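Local coordinates for hypothetical protein (Pyrococcus furiosus, PDB 2FZF) that is of unknown function but belongs to the rubrerythrin family of ferritin-like proteins, which suggests an iron-dependent role, at residues A[10-18]-A[85-93]; A[25-36]-A[62-73]. All blocks are in the same frame, centred on the assembly; numbering follows the deposited sequence.

Interaction 1 of 2, residues A[10-18]-A[85-93]; sequences GLPIEKMAD and PKEHIGPEL
Ile-89 lays its delta carbon against Leu-11, CD1 standing 3.4 Å from Leu-11 CB, and the backbones of these two residues form a single beta bridge in a protein with helices but no regular strands. The bridge ties the lead-in to the first helix of a ferritin-like four-helix bundle, 21-44, to the long connection between helices 63-76 and 103-129. Leu-11 is gripped at both its backbone polar atoms: Leu-11 N donates to His-88 O over 2.8 Å at a nearly straight 163°, and Leu-11 O accepts from Gly-90 N at 3.1 Å. A branched aliphatic residue suits position 89 because it can pack in several directions at once. With CG1 set opposite the carbonyl carbon (chi1 -63°) and the chain bent again beyond it, CD1 turns in beside Leu-11, while CG2 meets Ile-13 CD1 at 3.6 Å, the two side chains crossing at about a right angle. Met-16 meets the stem of the CD1 branch, its CG 4.1 Å from Ile-89 CG1, and continues inward to Leu-24 and Phe-123 on the bundle helices. With an alanine here, both branches are gone, and a gap would probably open between Leu-11, Ile-13 and Met-16. The outer part of Leu-11 lies over the aliphatic portion of Glu-87, CD1 being 3.6 Å from Glu-87 CB, so the acidic residue lends carbon to the contact near the surface. Gly-90 has the positive phi that a residue without a side chain readily adopts, and a beta carbon there would crowd Pro-91. At the chain's first modelled residue the pairing fades into a weak hydrogen bond, Gly-10 N to Gly-90 O at 3.4 Å.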
loop_
_atom_site.group_PDB
_atom_site.type_symbol
_atom_site.label_atom_id
_atom_site.label_comp_id
_atom_site.label_asym_id
_atom_site.label_seq_id
_atom_site.Cartn_x
_atom_site.Cartn_y
_atom_site.Cartn_z
ATOM N N GLY A 10 0.500 -23.752 0.926
ATOM C CA GLY A 10 0.105 -24.590 -0.236
ATOM C C GLY A 10 1.291 -24.941 -1.110
ATOM O O GLY A 10 2.293 -25.453 -0.623
ATOM N N LEU A 11 1.188 -24.669 -2.406
ATOM C CA LEU A 11 2.279 -24.967 -3.331
ATOM C C LEU A 11 3.123 -23.728 -3.651
ATOM O O LEU A 11 2.602 -22.630 -3.805
ATOM C CB LEU A 11 1.714 -25.551 -4.626
ATOM C CG LEU A 11 0.920 -26.859 -4.508
ATOM C CD1 LEU A 11 0.398 -27.286 -5.884
ATOM C CD2 LEU A 11 1.807 -27.940 -3.895
ATOM N N PRO A 12 4.451 -23.886 -3.728
ATOM C CA PRO A 12 5.338 -22.761 -4.032
ATOM C C PRO A 12 5.058 -22.157 -5.399
ATOM O O PRO A 12 4.707 -22.865 -6.340
ATOM C CB PRO A 12 6.724 -23.392 -3.961
ATOM C CG PRO A 12 6.464 -24.801 -4.376
ATOM C CD PRO A 12 5.233 -25.123 -3.565
ATOM N N ILE A 13 5.231 -20.842 -5.492
ATOM C CA ILE A 13 5.012 -20.077 -6.720
ATOM C C ILE A 13 5.702 -20.765 -7.904
ATOM O O ILE A 13 5.216 -20.746 -9.044
ATOM C CB ILE A 13 5.573 -18.637 -6.536
ATOM C CG1 ILE A 13 4.779 -17.634 -7.372
ATOM C CG2 ILE A 13 7.047 -18.599 -6.909
ATOM C CD1 ILE A 13 3.345 -17.494 -6.935
ATOM N N GLU A 14 6.843 -21.380 -7.604
ATOM C CA GLU A 14 7.662 -22.077 -8.588
ATOM C C GLU A 14 6.865 -23.110 -9.365
ATOM O O GLU A 14 7.007 -23.235 -10.581
ATOM C CB GLU A 14 8.845 -22.757 -7.892
ATOM C CG GLU A 14 9.951 -23.188 -8.849
ATOM C CD GLU A 14 10.690 -22.008 -9.475
ATOM O OE1 GLU A 14 10.041 -20.968 -9.741
ATOM O OE2 GLU A 14 11.918 -22.132 -9.711
ATOM N N LYS A 15 6.015 -23.851 -8.669
ATOM C CA LYS A 15 5.238 -24.869 -9.350
ATOM C C LYS A 15 3.920 -24.367 -9.912
ATOM O O LYS A 15 2.892 -25.022 -9.779
ATOM C CB LYS A 15 4.995 -26.051 -8.426
ATOM C CG LYS A 15 4.050 -25.774 -7.306
ATOM C CD LYS A 15 3.847 -27.035 -6.488
ATOM C CE LYS A 15 3.359 -28.216 -7.348
ATOM N NZ LYS A 15 2.032 -27.997 -8.032
ATOM N N MET A 16 3.960 -23.198 -10.544
ATOM C CA MET A 16 2.771 -22.633 -11.160
ATOM C C MET A 16 2.675 -23.268 -12.541
ATOM O O MET A 16 1.592 -23.368 -13.119
ATOM C CB MET A 16 2.892 -21.109 -11.303
ATOM C CG MET A 16 2.208 -20.280 -10.209
ATOM S SD MET A 16 2.392 -18.480 -10.464
ATOM C CE MET A 16 1.272 -18.182 -11.816
ATOM N N ALA A 17 3.811 -23.717 -13.067
ATOM C CA ALA A 17 3.820 -24.320 -14.392
ATOM C C ALA A 17 3.062 -25.641 -14.459
ATOM O O ALA A 17 2.770 -26.135 -15.548
ATOM C CB ALA A 17 5.248 -24.506 -14.880
ATOM N N ASP A 18 2.734 -26.208 -13.304
ATOM C CA ASP A 18 1.994 -27.467 -13.268
ATOM C C ASP A 18 0.525 -27.286 -13.607
ATOM O O ASP A 18 -0.219 -28.268 -13.648
ATOM C CB ASP A 18 2.100 -28.122 -11.885
ATOM C CG ASP A 18 3.370 -28.945 -11.723
ATOM O OD1 ASP A 18 3.577 -29.869 -12.536
ATOM O OD2 ASP A 18 4.156 -28.677 -10.785
ATOM N N PRO A 85 -9.153 -25.763 -9.175
ATOM C CA PRO A 85 -8.334 -26.942 -8.894
ATOM C C PRO A 85 -8.224 -27.172 -7.378
ATOM O O PRO A 85 -8.347 -26.229 -6.598
ATOM C CB PRO A 85 -6.995 -26.591 -9.548
ATOM C CG PRO A 85 -6.958 -25.102 -9.484
ATOM C CD PRO A 85 -8.363 -24.714 -9.840
ATOM N N LYS A 86 -8.004 -28.417 -6.965
ATOM C CA LYS A 86 -7.883 -28.730 -5.544
ATOM C C LYS A 86 -6.640 -28.068 -4.960
ATOM O O LYS A 86 -6.660 -27.554 -3.846
ATOM C CB LYS A 86 -7.798 -30.250 -5.329
ATOM C CG LYS A 86 -9.067 -31.032 -5.686
ATOM C CD LYS A 86 -8.870 -31.946 -6.897
ATOM C CE LYS A 86 -7.906 -33.094 -6.595
ATOM N NZ LYS A 86 -7.681 -34.005 -7.768
ATOM N N GLU A 87 -5.554 -28.081 -5.719
ATOM C CA GLU A 87 -4.320 -27.497 -5.239
ATOM C C GLU A 87 -4.392 -25.968 -5.245
ATOM O O GLU A 87 -5.290 -25.363 -5.844
ATOM C CB GLU A 87 -3.133 -27.991 -6.084
ATOM C CG GLU A 87 -2.931 -29.539 -6.138
ATOM C CD GLU A 87 -2.579 -30.203 -4.788
ATOM O OE1 GLU A 87 -1.709 -29.687 -4.041
ATOM O OE2 GLU A 87 -3.167 -31.269 -4.485
ATOM N N HIS A 88 -3.451 -25.342 -4.552
ATOM C CA HIS A 88 -3.417 -23.894 -4.495
ATOM C C HIS A 88 -2.036 -23.382 -4.101
ATOM O O HIS A 88 -1.351 -23.971 -3.259
ATOM C CB HIS A 88 -4.491 -23.385 -3.527
ATOM C CG HIS A 88 -4.200 -23.650 -2.079
ATOM N ND1 HIS A 88 -3.152 -23.058 -1.409
ATOM C CD2 HIS A 88 -4.867 -24.390 -1.161
ATOM C CE1 HIS A 88 -3.187 -23.417 -0.138
ATOM N NE2 HIS A 88 -4.216 -24.223 0.040
ATOM N N ILE A 89 -1.629 -22.287 -4.731
ATOM C CA ILE A 89 -0.335 -21.679 -4.458
ATOM C C ILE A 89 -0.424 -20.721 -3.281
ATOM O O ILE A 89 -1.396 -19.976 -3.146
ATOM C CB ILE A 89 0.183 -20.878 -5.674
ATOM C CG1 ILE A 89 0.400 -21.806 -6.872
ATOM C CG2 ILE A 89 1.469 -20.167 -5.314
ATOM C CD1 ILE A 89 1.434 -22.885 -6.640
ATOM N N GLY A 90 0.592 -20.748 -2.429
ATOM C CA GLY A 90 0.631 -19.848 -1.291
ATOM C C GLY A 90 -0.332 -20.184 -0.177
ATOM O O GLY A 90 -1.159 -21.070 -0.321
ATOM N N PRO A 91 -0.254 -19.470 0.956
ATOM C CA PRO A 91 -1.155 -19.746 2.080
ATOM C C PRO A 91 -2.631 -19.477 1.807
ATOM O O PRO A 91 -3.000 -18.484 1.183
ATOM C CB PRO A 91 -0.585 -18.873 3.204
ATOM C CG PRO A 91 -0.006 -17.712 2.477
ATOM C CD PRO A 91 0.657 -18.349 1.270
ATOM N N GLU A 92 -3.474 -20.382 2.279
ATOM C CA GLU A 92 -4.903 -20.237 2.088
ATOM C C GLU A 92 -5.533 -19.718 3.374
ATOM O O GLU A 92 -5.690 -20.450 4.357
ATOM C CB GLU A 92 -5.510 -21.576 1.676
ATOM C CG GLU A 92 -7.019 -21.624 1.718
ATOM C CD GLU A 92 -7.568 -22.881 1.081
ATOM O OE1 GLU A 92 -7.559 -22.972 -0.170
ATOM O OE2 GLU A 92 -7.998 -23.786 1.833
ATOM N N LEU A 93 -5.879 -18.433 3.352
ATOM C CA LEU A 93 -6.480 -17.752 4.492
ATOM C C LEU A 93 -7.901 -18.226 4.784
ATOM O O LEU A 93 -8.781 -18.171 3.920
ATOM C CB LEU A 93 -6.484 -16.240 4.242
ATOM C CG LEU A 93 -5.128 -15.551 4.081
ATOM C CD1 LEU A 93 -5.330 -14.109 3.637
ATOM C CD2 LEU A 93 -4.374 -15.610 5.396
#

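Interaction 2 of 2, residues A[25-36]-A[62-73]; sequences LGMAIKAEIGAR and EKKHEALLRKLY
Ile-29 CG1 and Leu-69 CG both stand opposite the carbonyl carbon and beside the backbone N, with chi1 of -60° in Ile-29, which lets the two side chains slide past each other in opposite senses until Ile-29 CG1 is 3.9 Å from Leu-69 CB. They lie in the interface of two nearly antiparallel helices of a ferritin-like bundle, segments 25-36 and 63-73, whose axes approach to 8.8 Å at a crossing angle of -160°. The small Ala-28 is consistent with this spacing: its CB receives Leu-69 CD1 at 3.6 Å. At one end Leu-25 CB sits at the edge of the Tyr-73 ring, 3.6 Å from Tyr-73 CD2. Toward the surface, Ile-29 CG2 rests over a face of the Arg-70 guanidinium. That group is held by Glu-66 in its own helix: Arg-70 NH1 gives a salt-bridging hydrogen bond of 3.1 Å to the anti lone pair of Glu-66 OE2, almost in the guanidinium plane, while Ile-33 packs across the same carboxylate. On the inner side Glu-32 reaches toward Glu-62 and His-65. Its OE2 is hydrogen-bonded to Tyr-124 of helix 103-129, which would help fix the carboxylate's rotation. Glu-32 OE1 lies 3.4 Å from Glu-62 OE1, two acceptors with no hydrogen bond between them. Glu-62 and His-65 form the ExxH pattern of this family, and Glu-117, Glu-147 and His-150 gather nearby; such a cluster of carboxylates and imidazoles is consistent with a di-iron site, as in rubrerythrins.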
loop_
_atom_site.group_PDB
_atom_site.type_symbol
_atom_site.label_atom_id
_atom_site.label_comp_id
_atom_site.label_asym_id
_atom_site.label_seq_id
_atom_site.Cartn_x
_atom_site.Cartn_y
_atom_site.Cartn_z
ATOM N N LEU A 25 -6.180 -19.052 -13.254
ATOM C CA LEU A 25 -7.191 -18.031 -13.031
ATOM C C LEU A 25 -8.226 -18.516 -12.018
ATOM O O LEU A 25 -8.709 -17.729 -11.209
ATOM C CB LEU A 25 -7.879 -17.631 -14.335
ATOM C CG LEU A 25 -7.045 -16.764 -15.283
ATOM C CD1 LEU A 25 -7.789 -16.645 -16.575
ATOM C CD2 LEU A 25 -6.779 -15.401 -14.701
ATOM N N GLY A 26 -8.563 -19.802 -12.043
ATOM C CA GLY A 26 -9.519 -20.304 -11.074
ATOM C C GLY A 26 -8.950 -20.180 -9.661
ATOM O O GLY A 26 -9.652 -19.837 -8.709
ATOM N N MET A 27 -7.659 -20.476 -9.537
ATOM C CA MET A 27 -6.944 -20.389 -8.272
ATOM C C MET A 27 -7.006 -18.961 -7.762
ATOM O O MET A 27 -7.309 -18.727 -6.590
ATOM C CB MET A 27 -5.480 -20.802 -8.464
ATOM C CG MET A 27 -5.266 -22.306 -8.574
ATOM S SD MET A 27 -3.514 -22.846 -8.569
ATOM C CE MET A 27 -2.869 -21.816 -7.262
ATOM N N ALA A 28 -6.713 -18.019 -8.661
ATOM C CA ALA A 28 -6.728 -16.582 -8.357
ATOM C C ALA A 28 -8.073 -16.174 -7.778
ATOM O O ALA A 28 -8.143 -15.585 -6.707
ATOM C CB ALA A 28 -6.449 -15.788 -9.614
ATOM N N ILE A 29 -9.136 -16.502 -8.504
ATOM C CA ILE A 29 -10.480 -16.196 -8.059
ATOM C C ILE A 29 -10.691 -16.783 -6.665
ATOM O O ILE A 29 -11.162 -16.097 -5.755
ATOM C CB ILE A 29 -11.535 -16.801 -9.000
ATOM C CG1 ILE A 29 -11.363 -16.243 -10.419
ATOM C CG2 ILE A 29 -12.921 -16.510 -8.466
ATOM C CD1 ILE A 29 -12.322 -16.830 -11.437
ATOM N N LYS A 30 -10.330 -18.052 -6.506
ATOM C CA LYS A 30 -10.489 -18.746 -5.244
ATOM C C LYS A 30 -9.750 -18.022 -4.144
ATOM O O LYS A 30 -10.261 -17.863 -3.038
ATOM C CB LYS A 30 -9.965 -20.184 -5.363
ATOM C CG LYS A 30 -10.408 -21.140 -4.262
ATOM C CD LYS A 30 -10.152 -22.603 -4.657
ATOM C CE LYS A 30 -10.763 -23.605 -3.637
ATOM N NZ LYS A 30 -10.740 -25.038 -4.116
ATOM N N ALA A 31 -8.535 -17.577 -4.441
ATOM C CA ALA A 31 -7.727 -16.883 -3.432
ATOM C C ALA A 31 -8.370 -15.571 -3.021
ATOM O O ALA A 31 -8.432 -15.236 -1.834
ATOM C CB ALA A 31 -6.327 -16.633 -3.963
ATOM N N GLU A 32 -8.848 -14.834 -4.011
ATOM C CA GLU A 32 -9.471 -13.562 -3.747
ATOM C C GLU A 32 -10.784 -13.721 -2.990
ATOM O O GLU A 32 -11.187 -12.850 -2.224
ATOM C CB GLU A 32 -9.706 -12.827 -5.057
ATOM C CG GLU A 32 -9.106 -11.433 -5.055
ATOM C CD GLU A 32 -7.592 -11.419 -5.197
ATOM O OE1 GLU A 32 -6.982 -10.368 -4.873
ATOM O OE2 GLU A 32 -7.014 -12.437 -5.637
ATOM N N ILE A 33 -11.456 -14.838 -3.193
ATOM C CA ILE A 33 -12.708 -15.042 -2.509
ATOM C C ILE A 33 -12.472 -15.267 -1.027
ATOM O O ILE A 33 -13.120 -14.654 -0.174
ATOM C CB ILE A 33 -13.450 -16.220 -3.127
ATOM C CG1 ILE A 33 -13.918 -15.812 -4.509
ATOM C CG2 ILE A 33 -14.602 -16.653 -2.248
ATOM C CD1 ILE A 33 -14.583 -16.890 -5.289
ATOM N N GLY A 34 -11.523 -16.142 -0.732
ATOM C CA GLY A 34 -11.208 -16.462 0.646
ATOM C C GLY A 34 -10.550 -15.316 1.375
ATOM O O GLY A 34 -10.678 -15.193 2.595
ATOM N N ALA A 35 -9.838 -14.485 0.623
ATOM C CA ALA A 35 -9.161 -13.322 1.174
ATOM C C ALA A 35 -10.208 -12.359 1.711
ATOM O O ALA A 35 -10.216 -12.027 2.894
ATOM C CB ALA A 35 -8.338 -12.657 0.096
ATOM N N ARG A 36 -11.098 -11.931 0.825
ATOM C CA ARG A 36 -12.166 -11.008 1.162
ATOM C C ARG A 36 -12.869 -11.396 2.434
ATOM O O ARG A 36 -13.118 -10.560 3.298
ATOM C CB ARG A 36 -13.212 -10.972 0.055
ATOM C CG ARG A 36 -14.175 -9.810 0.187
ATOM C CD ARG A 36 -15.513 -10.076 -0.494
ATOM N NE ARG A 36 -16.369 -8.881 -0.518
ATOM C CZ ARG A 36 -16.698 -8.158 0.552
ATOM N NH1 ARG A 36 -17.480 -7.101 0.417
ATOM N NH2 ARG A 36 -16.249 -8.482 1.756
ATOM N N GLU A 62 -9.924 -4.912 -2.091
ATOM C CA GLU A 62 -9.842 -6.201 -2.753
ATOM C C GLU A 62 -11.172 -6.846 -3.086
ATOM O O GLU A 62 -11.199 -8.005 -3.502
ATOM C CB GLU A 62 -9.005 -7.181 -1.913
ATOM C CG GLU A 62 -7.514 -6.817 -1.836
ATOM C CD GLU A 62 -6.649 -7.910 -1.225
ATOM O OE1 GLU A 62 -6.698 -9.071 -1.709
ATOM O OE2 GLU A 62 -5.911 -7.594 -0.266
ATOM N N LYS A 63 -12.274 -6.125 -2.901
ATOM C CA LYS A 63 -13.594 -6.697 -3.202
ATOM C C LYS A 63 -13.807 -6.781 -4.702
ATOM O O LYS A 63 -14.422 -7.722 -5.203
ATOM C CB LYS A 63 -14.715 -5.851 -2.583
ATOM C CG LYS A 63 -14.871 -6.019 -1.079
ATOM C CD LYS A 63 -15.772 -4.939 -0.469
ATOM C CE LYS A 63 -15.712 -4.972 1.069
ATOM N NZ LYS A 63 -16.186 -3.712 1.714
ATOM N N LYS A 64 -13.283 -5.790 -5.414
ATOM C CA LYS A 64 -13.420 -5.738 -6.854
ATOM C C LYS A 64 -12.492 -6.697 -7.591
ATOM O O LYS A 64 -12.646 -6.890 -8.794
ATOM C CB LYS A 64 -13.162 -4.316 -7.341
ATOM C CG LYS A 64 -11.733 -3.864 -7.127
ATOM C CD LYS A 64 -11.471 -2.499 -7.724
ATOM C CE LYS A 64 -9.985 -2.336 -8.016
ATOM N NZ LYS A 64 -9.113 -2.625 -6.825
ATOM N N HIS A 65 -11.533 -7.293 -6.888
ATOM C CA HIS A 65 -10.586 -8.215 -7.521
ATOM C C HIS A 65 -11.281 -9.443 -8.115
ATOM O O HIS A 65 -10.971 -9.877 -9.225
ATOM C CB HIS A 65 -9.534 -8.694 -6.517
ATOM C CG HIS A 65 -8.519 -7.658 -6.135
ATOM N ND1 HIS A 65 -8.554 -6.361 -6.605
ATOM C CD2 HIS A 65 -7.441 -7.731 -5.319
ATOM C CE1 HIS A 65 -7.543 -5.682 -6.092
ATOM N NE2 HIS A 65 -6.852 -6.490 -5.308
ATOM N N GLU A 66 -12.215 -10.008 -7.363
ATOM C CA GLU A 66 -12.922 -11.191 -7.812
ATOM C C GLU A 66 -13.673 -10.932 -9.095
ATOM O O GLU A 66 -13.466 -11.612 -10.096
ATOM C CB GLU A 66 -13.908 -11.648 -6.755
ATOM C CG GLU A 66 -14.404 -13.039 -7.006
ATOM C CD GLU A 66 -15.520 -13.434 -6.084
ATOM O OE1 GLU A 66 -15.560 -12.939 -4.932
ATOM O OE2 GLU A 66 -16.350 -14.263 -6.514
ATOM N N ALA A 67 -14.560 -9.944 -9.059
ATOM C CA ALA A 67 -15.351 -9.597 -10.230
ATOM C C ALA A 67 -14.439 -9.258 -11.409
ATOM O O ALA A 67 -14.785 -9.541 -12.552
ATOM C CB ALA A 67 -16.279 -8.425 -9.911
ATOM N N LEU A 68 -13.277 -8.661 -11.136
ATOM C CA LEU A 68 -12.346 -8.314 -12.208
ATOM C C LEU A 68 -11.766 -9.558 -12.872
ATOM O O LEU A 68 -11.627 -9.622 -14.096
ATOM C CB LEU A 68 -11.193 -7.446 -11.685
ATOM C CG LEU A 68 -11.496 -5.983 -11.309
ATOM C CD1 LEU A 68 -10.182 -5.224 -11.176
ATOM C CD2 LEU A 68 -12.369 -5.318 -12.375
ATOM N N LEU A 69 -11.429 -10.549 -12.060
ATOM C CA LEU A 69 -10.858 -11.780 -12.572
ATOM C C LEU A 69 -11.895 -12.594 -13.320
ATOM O O LEU A 69 -11.594 -13.174 -14.357
ATOM C CB LEU A 69 -10.297 -12.620 -11.423
ATOM C CG LEU A 69 -9.009 -12.183 -10.737
ATOM C CD1 LEU A 69 -8.767 -13.038 -9.521
ATOM C CD2 LEU A 69 -7.866 -12.299 -11.706
ATOM N N ARG A 70 -13.115 -12.629 -12.787
ATOM C CA ARG A 70 -14.202 -13.399 -13.387
ATOM C C ARG A 70 -14.494 -12.847 -14.771
ATOM O O ARG A 70 -14.914 -13.577 -15.675
ATOM C CB ARG A 70 -15.466 -13.341 -12.507
ATOM C CG ARG A 70 -15.174 -13.580 -11.024
ATOM C CD ARG A 70 -16.244 -14.338 -10.245
ATOM N NE ARG A 70 -16.392 -15.732 -10.662
ATOM C CZ ARG A 70 -16.672 -16.749 -9.842
ATOM N NH1 ARG A 70 -16.826 -16.545 -8.539
ATOM N NH2 ARG A 70 -16.830 -17.975 -10.334
ATOM N N LYS A 71 -14.260 -11.551 -14.932
ATOM C CA LYS A 71 -14.487 -10.911 -16.207
ATOM C C LYS A 71 -13.434 -11.367 -17.190
ATOM O O LYS A 71 -13.747 -11.715 -18.331
ATOM C CB LYS A 71 -14.437 -9.387 -16.084
ATOM C CG LYS A 71 -14.649 -8.711 -17.434
ATOM C CD LYS A 71 -14.850 -7.217 -17.337
ATOM C CE LYS A 71 -14.940 -6.611 -18.727
ATOM N NZ LYS A 71 -15.194 -5.145 -18.720
ATOM N N LEU A 72 -12.180 -11.362 -16.751
ATOM C CA LEU A 72 -11.089 -11.782 -17.617
ATOM C C LEU A 72 -11.320 -13.243 -18.023
ATOM O O LEU A 72 -11.325 -13.559 -19.206
ATOM C CB LEU A 72 -9.744 -11.635 -16.889
ATOM C CG LEU A 72 -8.458 -11.440 -17.720
ATOM C CD1 LEU A 72 -7.261 -11.516 -16.807
ATOM C CD2 LEU A 72 -8.339 -12.499 -18.784
ATOM N N TYR A 73 -11.531 -14.118 -17.044
ATOM C CA TYR A 73 -11.750 -15.524 -17.331
ATOM C C TYR A 73 -12.862 -15.701 -18.357
ATOM O O TYR A 73 -12.865 -16.644 -19.139
ATOM C CB TYR A 73 -12.091 -16.275 -16.042
ATOM C CG TYR A 73 -12.121 -17.787 -16.185
ATOM C CD1 TYR A 73 -13.099 -18.421 -16.969
ATOM C CD2 TYR A 73 -11.181 -18.590 -15.520
ATOM C CE1 TYR A 73 -13.141 -19.816 -17.082
ATOM C CE2 TYR A 73 -11.218 -19.987 -15.626
ATOM C CZ TYR A 73 -12.200 -20.589 -16.406
ATOM O OH TYR A 73 -12.260 -21.954 -16.499
#

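Overall arrangement
Interaction 2 is a helix pair in the four-helix bundle, centred about 9 Å from the centre of the chain; interaction 1 covers the outside, its centre about 13 Å out. Their centres lie about 15 Å apart, yet they touch through Met-27. Its side chain leaves helix 21-44 on the side facing segment 85-93 and packs against Ile-89 and Pro-85, with Met-27 CG 3.4 Å from Pro-85 CG. In sequence, both helix segments fall between the two loops that interaction 1 joins. Only interaction 2 contributes to the probable metal site, through Glu-32, Glu-62 and His-65, whereas interaction 1 links the N-terminal lead-in to the connection between the bundle's halves.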